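Local coordinates for protein methyltransferase (Thermus thermophilus, PDB 1WS6) that probably transfers a methyl group from S-adenosylmethionine to a substrate not yet identified, as a putative Rossmann-like methyltransferase, at residues G43-P48 against F111-M116; L142-H147 against L166-V171. All coordinates share one frame; numbering follows the deposited sequence.

Contact 1. Residues G43-P48 against F111-M116; sequences GRFLDP and FTVAFM. Unlike the reference sequence in segment 43-48: Pro48 (reference Leu).
Phe45 and Leu46 pair in parallel with Val113 and Ala114, the axes of strand segments 44-48 and 113-116 approaching to 4.7 Å at an angle of 20°. Leu46 N donates to Val113 O at 2.8 Å, and Leu46 O receives Phe115 N. Where segment 111-116 turns a corner at Thr112, Arg44 O takes two N-H groups, from Thr112 and Val113. The ring of Phe111 stands between two side chains of the neighbouring strand. Over one face lies the Arg44 guanidinium, its plane 16° from the ring's and CZ 4.0 Å from the ring centroid, an off-centre cation-pi stack. The opposite face receives Leu46, whose CG sits 3.7 Å from the centroid in a CH-pi contact. Bends at chi2 and chi3 fold the arginine back over the ring, while Glu109 and the carbonyl of Arg110 hold its nitrogens. These are central strands of the Rossmann-like methyltransferase sheet, and Asp47 touches the probable glycine-rich motif that follows strand 44-48. With an alanine in place of Phe111, the guanidinium would probably lose its stacking surface and a gap would open beside Leu46. On the sheet face toward helix 54-61, Phe45 CZ meets Phe115 CB at 3.5 Å and Phe45 CE2 meets Val113 CG1. The selenomethionine Met116 bends at chi3 (-94°) to bring CE against Pro48 CG, the two side chains crossing nearly at right angles.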
loop_
_atom_site.group_PDB
_atom_site.type_symbol
_atom_site.label_atom_id
_atom_site.label_comp_id
_atom_site.label_asym_id
_atom_site.label_seq_id
_atom_site.Cartn_x
_atom_site.Cartn_y
_atom_site.Cartn_z
ATOM N N GLY A 43 4.139 -12.918 -2.792
ATOM C CA GLY A 43 5.121 -12.657 -1.755
ATOM C C GLY A 43 4.534 -11.760 -0.678
ATOM O O GLY A 43 3.314 -11.681 -0.533
ATOM N N ARG A 44 5.391 -11.087 0.080
ATOM C CA ARG A 44 4.918 -10.201 1.133
ATOM C C ARG A 44 4.741 -8.765 0.623
ATOM O O ARG A 44 5.605 -8.224 -0.069
ATOM C CB ARG A 44 5.878 -10.242 2.321
ATOM C CG ARG A 44 5.980 -11.617 2.972
ATOM C CD ARG A 44 5.918 -11.501 4.495
ATOM N NE ARG A 44 6.907 -10.542 4.964
ATOM C CZ ARG A 44 6.896 -9.956 6.153
ATOM N NH1 ARG A 44 5.939 -10.225 7.032
ATOM N NH2 ARG A 44 7.840 -9.076 6.445
ATOM N N PHE A 45 3.606 -8.168 0.987
ATOM C CA PHE A 45 3.222 -6.820 0.578
ATOM C C PHE A 45 3.147 -5.914 1.806
ATOM O O PHE A 45 2.498 -6.246 2.788
ATOM C CB PHE A 45 1.862 -6.905 -0.139
ATOM C CG PHE A 45 1.427 -5.628 -0.816
ATOM C CD1 PHE A 45 0.824 -4.610 -0.097
ATOM C CD2 PHE A 45 1.595 -5.465 -2.178
ATOM C CE1 PHE A 45 0.396 -3.463 -0.725
ATOM C CE2 PHE A 45 1.170 -4.318 -2.820
ATOM C CZ PHE A 45 0.570 -3.317 -2.095
ATOM N N LEU A 46 3.812 -4.766 1.740
ATOM C CA LEU A 46 3.856 -3.817 2.850
ATOM C C LEU A 46 3.060 -2.571 2.489
ATOM O O LEU A 46 3.293 -1.956 1.448
ATOM C CB LEU A 46 5.316 -3.423 3.138
ATOM C CG LEU A 46 5.745 -2.859 4.509
ATOM C CD1 LEU A 46 6.687 -1.675 4.328
ATOM C CD2 LEU A 46 4.526 -2.439 5.311
ATOM N N ASP A 47 2.118 -2.189 3.339
ATOM C CA ASP A 47 1.315 -1.004 3.057
ATOM C C ASP A 47 1.271 -0.037 4.225
ATOM O O ASP A 47 0.355 -0.072 5.044
ATOM C CB ASP A 47 -0.109 -1.401 2.654
ATOM C CG ASP A 47 -1.032 -0.192 2.454
ATOM O OD1 ASP A 47 -0.534 0.929 2.217
ATOM O OD2 ASP A 47 -2.271 -0.367 2.518
ATOM N N PRO A 48 2.285 0.828 4.328
ATOM C CA PRO A 48 2.387 1.834 5.393
ATOM C C PRO A 48 1.431 2.951 4.980
ATOM O O PRO A 48 1.284 3.229 3.788
ATOM C CB PRO A 48 3.848 2.261 5.324
ATOM C CG PRO A 48 4.133 2.174 3.840
ATOM C CD PRO A 48 3.430 0.903 3.404
ATOM N N PHE A 111 9.997 -7.700 2.377
ATOM C CA PHE A 111 8.830 -7.763 1.514
ATOM C C PHE A 111 9.207 -7.725 0.051
ATOM O O PHE A 111 10.288 -7.260 -0.320
ATOM C CB PHE A 111 7.918 -6.571 1.792
ATOM C CG PHE A 111 7.562 -6.403 3.236
ATOM C CD1 PHE A 111 6.351 -6.866 3.723
ATOM C CD2 PHE A 111 8.448 -5.788 4.113
ATOM C CE1 PHE A 111 6.025 -6.720 5.061
ATOM C CE2 PHE A 111 8.129 -5.639 5.454
ATOM C CZ PHE A 111 6.916 -6.105 5.929
ATOM N N THR A 112 8.290 -8.196 -0.782
ATOM C CA THR A 112 8.499 -8.195 -2.220
ATOM C C THR A 112 8.024 -6.858 -2.806
ATOM O O THR A 112 8.586 -6.350 -3.776
ATOM C CB THR A 112 7.735 -9.354 -2.849
ATOM O OG1 THR A 112 8.250 -10.579 -2.313
ATOM C CG2 THR A 112 7.879 -9.351 -4.361
ATOM N N VAL A 113 6.994 -6.288 -2.193
ATOM C CA VAL A 113 6.445 -5.019 -2.640
ATOM C C VAL A 113 6.094 -4.126 -1.462
ATOM O O VAL A 113 5.580 -4.593 -0.443
ATOM C CB VAL A 113 5.160 -5.214 -3.464
ATOM C CG1 VAL A 113 4.576 -3.859 -3.829
ATOM C CG2 VAL A 113 5.457 -6.029 -4.704
ATOM N N ALA A 114 6.391 -2.843 -1.598
ATOM C CA ALA A 114 6.073 -1.884 -0.552
ATOM C C ALA A 114 5.379 -0.711 -1.233
ATOM O O ALA A 114 6.014 0.063 -1.942
ATOM C CB ALA A 114 7.342 -1.421 0.156
ATOM N N PHE A 115 4.066 -0.615 -1.029
ATOM C CA PHE A 115 3.244 0.441 -1.609
ATOM C C PHE A 115 2.957 1.524 -0.588
ATOM O O PHE A 115 2.529 1.240 0.532
ATOM C CB PHE A 115 1.916 -0.136 -2.119
ATOM C CG PHE A 115 0.903 0.915 -2.513
ATOM C CD1 PHE A 115 0.105 1.535 -1.552
ATOM C CD2 PHE A 115 0.759 1.298 -3.837
ATOM C CE1 PHE A 115 -0.822 2.522 -1.909
ATOM C CE2 PHE A 115 -0.163 2.282 -4.206
ATOM C CZ PHE A 115 -0.954 2.896 -3.241
HETATM N N MSE A 116 3.170 2.771 -0.983
HETATM C CA MSE A 116 2.925 3.881 -0.086
HETATM C C MSE A 116 2.121 5.010 -0.729
HETATM O O MSE A 116 2.539 5.606 -1.718
HETATM C CB MSE A 116 4.256 4.413 0.434
HETATM C CG MSE A 116 4.140 5.637 1.303
HETATM SE SE MSE A 116 5.819 6.068 2.156
HETATM C CE MSE A 116 5.498 5.128 3.785
#

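Contact 2. Residues L142-H147 against L166-V171; sequences LYVLQH and LTLVEV
Tyr143 and Val169 form a hydrogen-bonded antiparallel pair, Tyr143 N giving to Val169 O at 3.0 Å and Val169 N returning to Tyr143 O. Leu145 and Thr167 repeat the exchange two residues along. The non-hydrogen-bonded pairs between and beyond them are Leu142 with Glu170, Val144 with Leu168 and Gln146 with Leu166.

The Tyr143 side chain can be followed outward. Its CB packs 4.0 Å from Val169 CB. CG lies anti to the carbonyl carbon (chi1 -78°), and the ring leans obliquely out from the strand. The C-terminal Val171 comes to its CD1-CE1 edge: CD1 meets Val171 CG2 at 3.6 Å and CE1 meets the same methyl at 3.4 Å, an approach at the ring edge and not over a face. At the tip, OH bonds to the backbone N of Val137, while helix 126-134 packs against the side chain through Leu131 and Leu132.

On the same sheet face His147 reaches across to Thr167: its chi1 of 54° places CG between the backbone N and the carbonyl carbon, turning the ring toward Thr167, and NE2 meets OG1 at 3.1 Å. The bond is nearly straight (171°) and lies near the ring plane, and either atom could be the donor. The other face carries aliphatic packing. Leu166 CD2 touches Gln146 CB at 3.5 Å and also Val144 CG1, while Leu142 CD2 comes alongside Glu170 CG. Helix 25-38 lies against this side through Leu27 and Tyr34, and its Arg38 forms a salt bridge with the Glu170 carboxylate. Strand 164-170 thus runs antiparallel beside strand 141-148 within the strand order 3-2-1-4-5-7-6, the reversed strand 7 that is characteristic of the Rossmann-like methyltransferase fold.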
loop_
_atom_site.group_PDB
_atom_site.type_symbol
_atom_site.label_atom_id
_atom_site.label_comp_id
_atom_site.label_asym_id
_atom_site.label_seq_id
_atom_site.Cartn_x
_atom_site.Cartn_y
_atom_site.Cartn_z
ATOM N N LEU A 142 9.715 -4.340 -5.469
ATOM C CA LEU A 142 9.339 -2.984 -5.848
ATOM C C LEU A 142 8.904 -2.065 -4.725
ATOM O O LEU A 142 8.330 -2.506 -3.733
ATOM C CB LEU A 142 8.174 -3.005 -6.830
ATOM C CG LEU A 142 8.397 -3.205 -8.314
ATOM C CD1 LEU A 142 7.045 -3.159 -9.006
ATOM C CD2 LEU A 142 9.330 -2.120 -8.848
ATOM N N TYR A 143 9.192 -0.778 -4.912
ATOM C CA TYR A 143 8.760 0.283 -4.012
ATOM C C TYR A 143 7.820 1.050 -4.932
ATOM O O TYR A 143 8.221 1.488 -6.012
ATOM C CB TYR A 143 9.895 1.228 -3.592
ATOM C CG TYR A 143 10.823 0.695 -2.523
ATOM C CD1 TYR A 143 12.037 0.107 -2.861
ATOM C CD2 TYR A 143 10.483 0.775 -1.176
ATOM C CE1 TYR A 143 12.884 -0.385 -1.893
ATOM C CE2 TYR A 143 11.328 0.281 -0.193
ATOM C CZ TYR A 143 12.526 -0.298 -0.561
ATOM O OH TYR A 143 13.362 -0.815 0.396
ATOM N N VAL A 144 6.565 1.178 -4.535
ATOM C CA VAL A 144 5.604 1.900 -5.345
ATOM C C VAL A 144 5.136 3.103 -4.554
ATOM O O VAL A 144 4.646 2.969 -3.434
ATOM C CB VAL A 144 4.393 1.029 -5.690
ATOM C CG1 VAL A 144 3.404 1.841 -6.519
ATOM C CG2 VAL A 144 4.849 -0.219 -6.444
ATOM N N LEU A 145 5.273 4.278 -5.148
ATOM C CA LEU A 145 4.891 5.505 -4.474
ATOM C C LEU A 145 3.750 6.210 -5.216
ATOM O O LEU A 145 3.853 6.449 -6.417
ATOM C CB LEU A 145 6.132 6.405 -4.391
ATOM C CG LEU A 145 7.438 5.607 -4.144
ATOM C CD1 LEU A 145 8.676 6.488 -4.316
ATOM C CD2 LEU A 145 7.414 5.009 -2.746
ATOM N N GLN A 146 2.651 6.507 -4.521
ATOM C CA GLN A 146 1.536 7.213 -5.157
ATOM C C GLN A 146 1.616 8.661 -4.708
ATOM O O GLN A 146 1.897 8.935 -3.550
ATOM C CB GLN A 146 0.177 6.633 -4.754
ATOM C CG GLN A 146 -0.991 7.408 -5.365
ATOM C CD GLN A 146 -2.361 6.930 -4.893
ATOM O OE1 GLN A 146 -3.219 7.738 -4.520
ATOM N NE2 GLN A 146 -2.580 5.616 -4.925
ATOM N N HIS A 147 1.357 9.589 -5.621
ATOM C CA HIS A 147 1.453 11.006 -5.302
ATOM C C HIS A 147 0.815 11.856 -6.396
ATOM O O HIS A 147 0.424 11.349 -7.445
ATOM C CB HIS A 147 2.926 11.368 -5.201
ATOM C CG HIS A 147 3.712 10.983 -6.420
ATOM N ND1 HIS A 147 3.609 11.659 -7.616
ATOM C CD2 HIS A 147 4.575 9.963 -6.639
ATOM C CE1 HIS A 147 4.374 11.073 -8.519
ATOM N NE2 HIS A 147 4.971 10.040 -7.952
ATOM N N LEU A 166 2.112 7.129 -10.156
ATOM C CA LEU A 166 2.733 6.084 -9.374
ATOM C C LEU A 166 4.170 6.020 -9.843
ATOM O O LEU A 166 4.432 6.028 -11.047
ATOM C CB LEU A 166 2.061 4.733 -9.612
ATOM C CG LEU A 166 0.710 4.453 -8.945
ATOM C CD1 LEU A 166 0.220 3.068 -9.372
ATOM C CD2 LEU A 166 0.851 4.533 -7.428
ATOM N N THR A 167 5.107 6.000 -8.905
ATOM C CA THR A 167 6.509 5.896 -9.266
ATOM C C THR A 167 6.942 4.523 -8.805
ATOM O O THR A 167 6.790 4.185 -7.634
ATOM C CB THR A 167 7.376 6.959 -8.566
ATOM O OG1 THR A 167 7.183 8.228 -9.200
ATOM C CG2 THR A 167 8.847 6.584 -8.652
ATOM N N LEU A 168 7.467 3.727 -9.724
ATOM C CA LEU A 168 7.903 2.383 -9.386
ATOM C C LEU A 168 9.421 2.285 -9.371
ATOM O O LEU A 168 10.089 2.601 -10.353
ATOM C CB LEU A 168 7.297 1.375 -10.367
ATOM C CG LEU A 168 5.765 1.332 -10.299
ATOM C CD1 LEU A 168 5.164 2.560 -10.978
ATOM C CD2 LEU A 168 5.270 0.081 -10.974
ATOM N N VAL A 169 9.957 1.865 -8.234
ATOM C CA VAL A 169 11.391 1.748 -8.064
ATOM C C VAL A 169 11.766 0.287 -7.881
ATOM O O VAL A 169 11.336 -0.373 -6.924
ATOM C CB VAL A 169 11.863 2.551 -6.840
ATOM C CG1 VAL A 169 13.380 2.614 -6.814
ATOM C CG2 VAL A 169 11.260 3.949 -6.875
ATOM N N GLU A 170 12.568 -0.215 -8.814
ATOM C CA GLU A 170 12.999 -1.599 -8.775
ATOM C C GLU A 170 14.185 -1.808 -7.847
ATOM O O GLU A 170 14.986 -0.903 -7.622
ATOM C CB GLU A 170 13.328 -2.074 -10.184
ATOM C CG GLU A 170 12.096 -2.204 -11.062
ATOM C CD GLU A 170 12.395 -2.833 -12.406
ATOM O OE1 GLU A 170 13.004 -3.923 -12.424
ATOM O OE2 GLU A 170 12.017 -2.245 -13.441
ATOM N N VAL A 171 14.274 -3.005 -7.286
ATOM C CA VAL A 171 15.361 -3.339 -6.379
ATOM C C VAL A 171 15.895 -4.712 -6.745
ATOM O O VAL A 171 15.161 -5.458 -7.427
ATOM C CB VAL A 171 14.874 -3.370 -4.916
ATOM C CG1 VAL A 171 15.987 -3.840 -4.001
ATOM C CG2 VAL A 171 14.400 -1.993 -4.506
ATOM O OXT VAL A 171 17.030 -5.026 -6.338
#

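Overall arrangement
Contacts 1 and 2 lie side by side in one mixed sheet, their centres about 10 Å apart, and strands 111-116 and 141-148 join them directly. Thr112 O and Leu142 N are 2.9 Å apart, as are Met116 N and Val144 O, both probable hydrogen bonds that continue the parallel pairing of contact 1 into contact 2. Phe115 adds a side-chain link: its CD2 lies 3.8 Å from Val144 CG1, and its CZ packs against Gln146. The parallel order therefore passes from 43-48 through 111-116 to 142-147 and reverses only at 166-171. In contact 1, Asp47 OD2 bonds weakly to Gly56 N in helix 54-61, part of a glycine-rich motif that probably helps bind the cofactor.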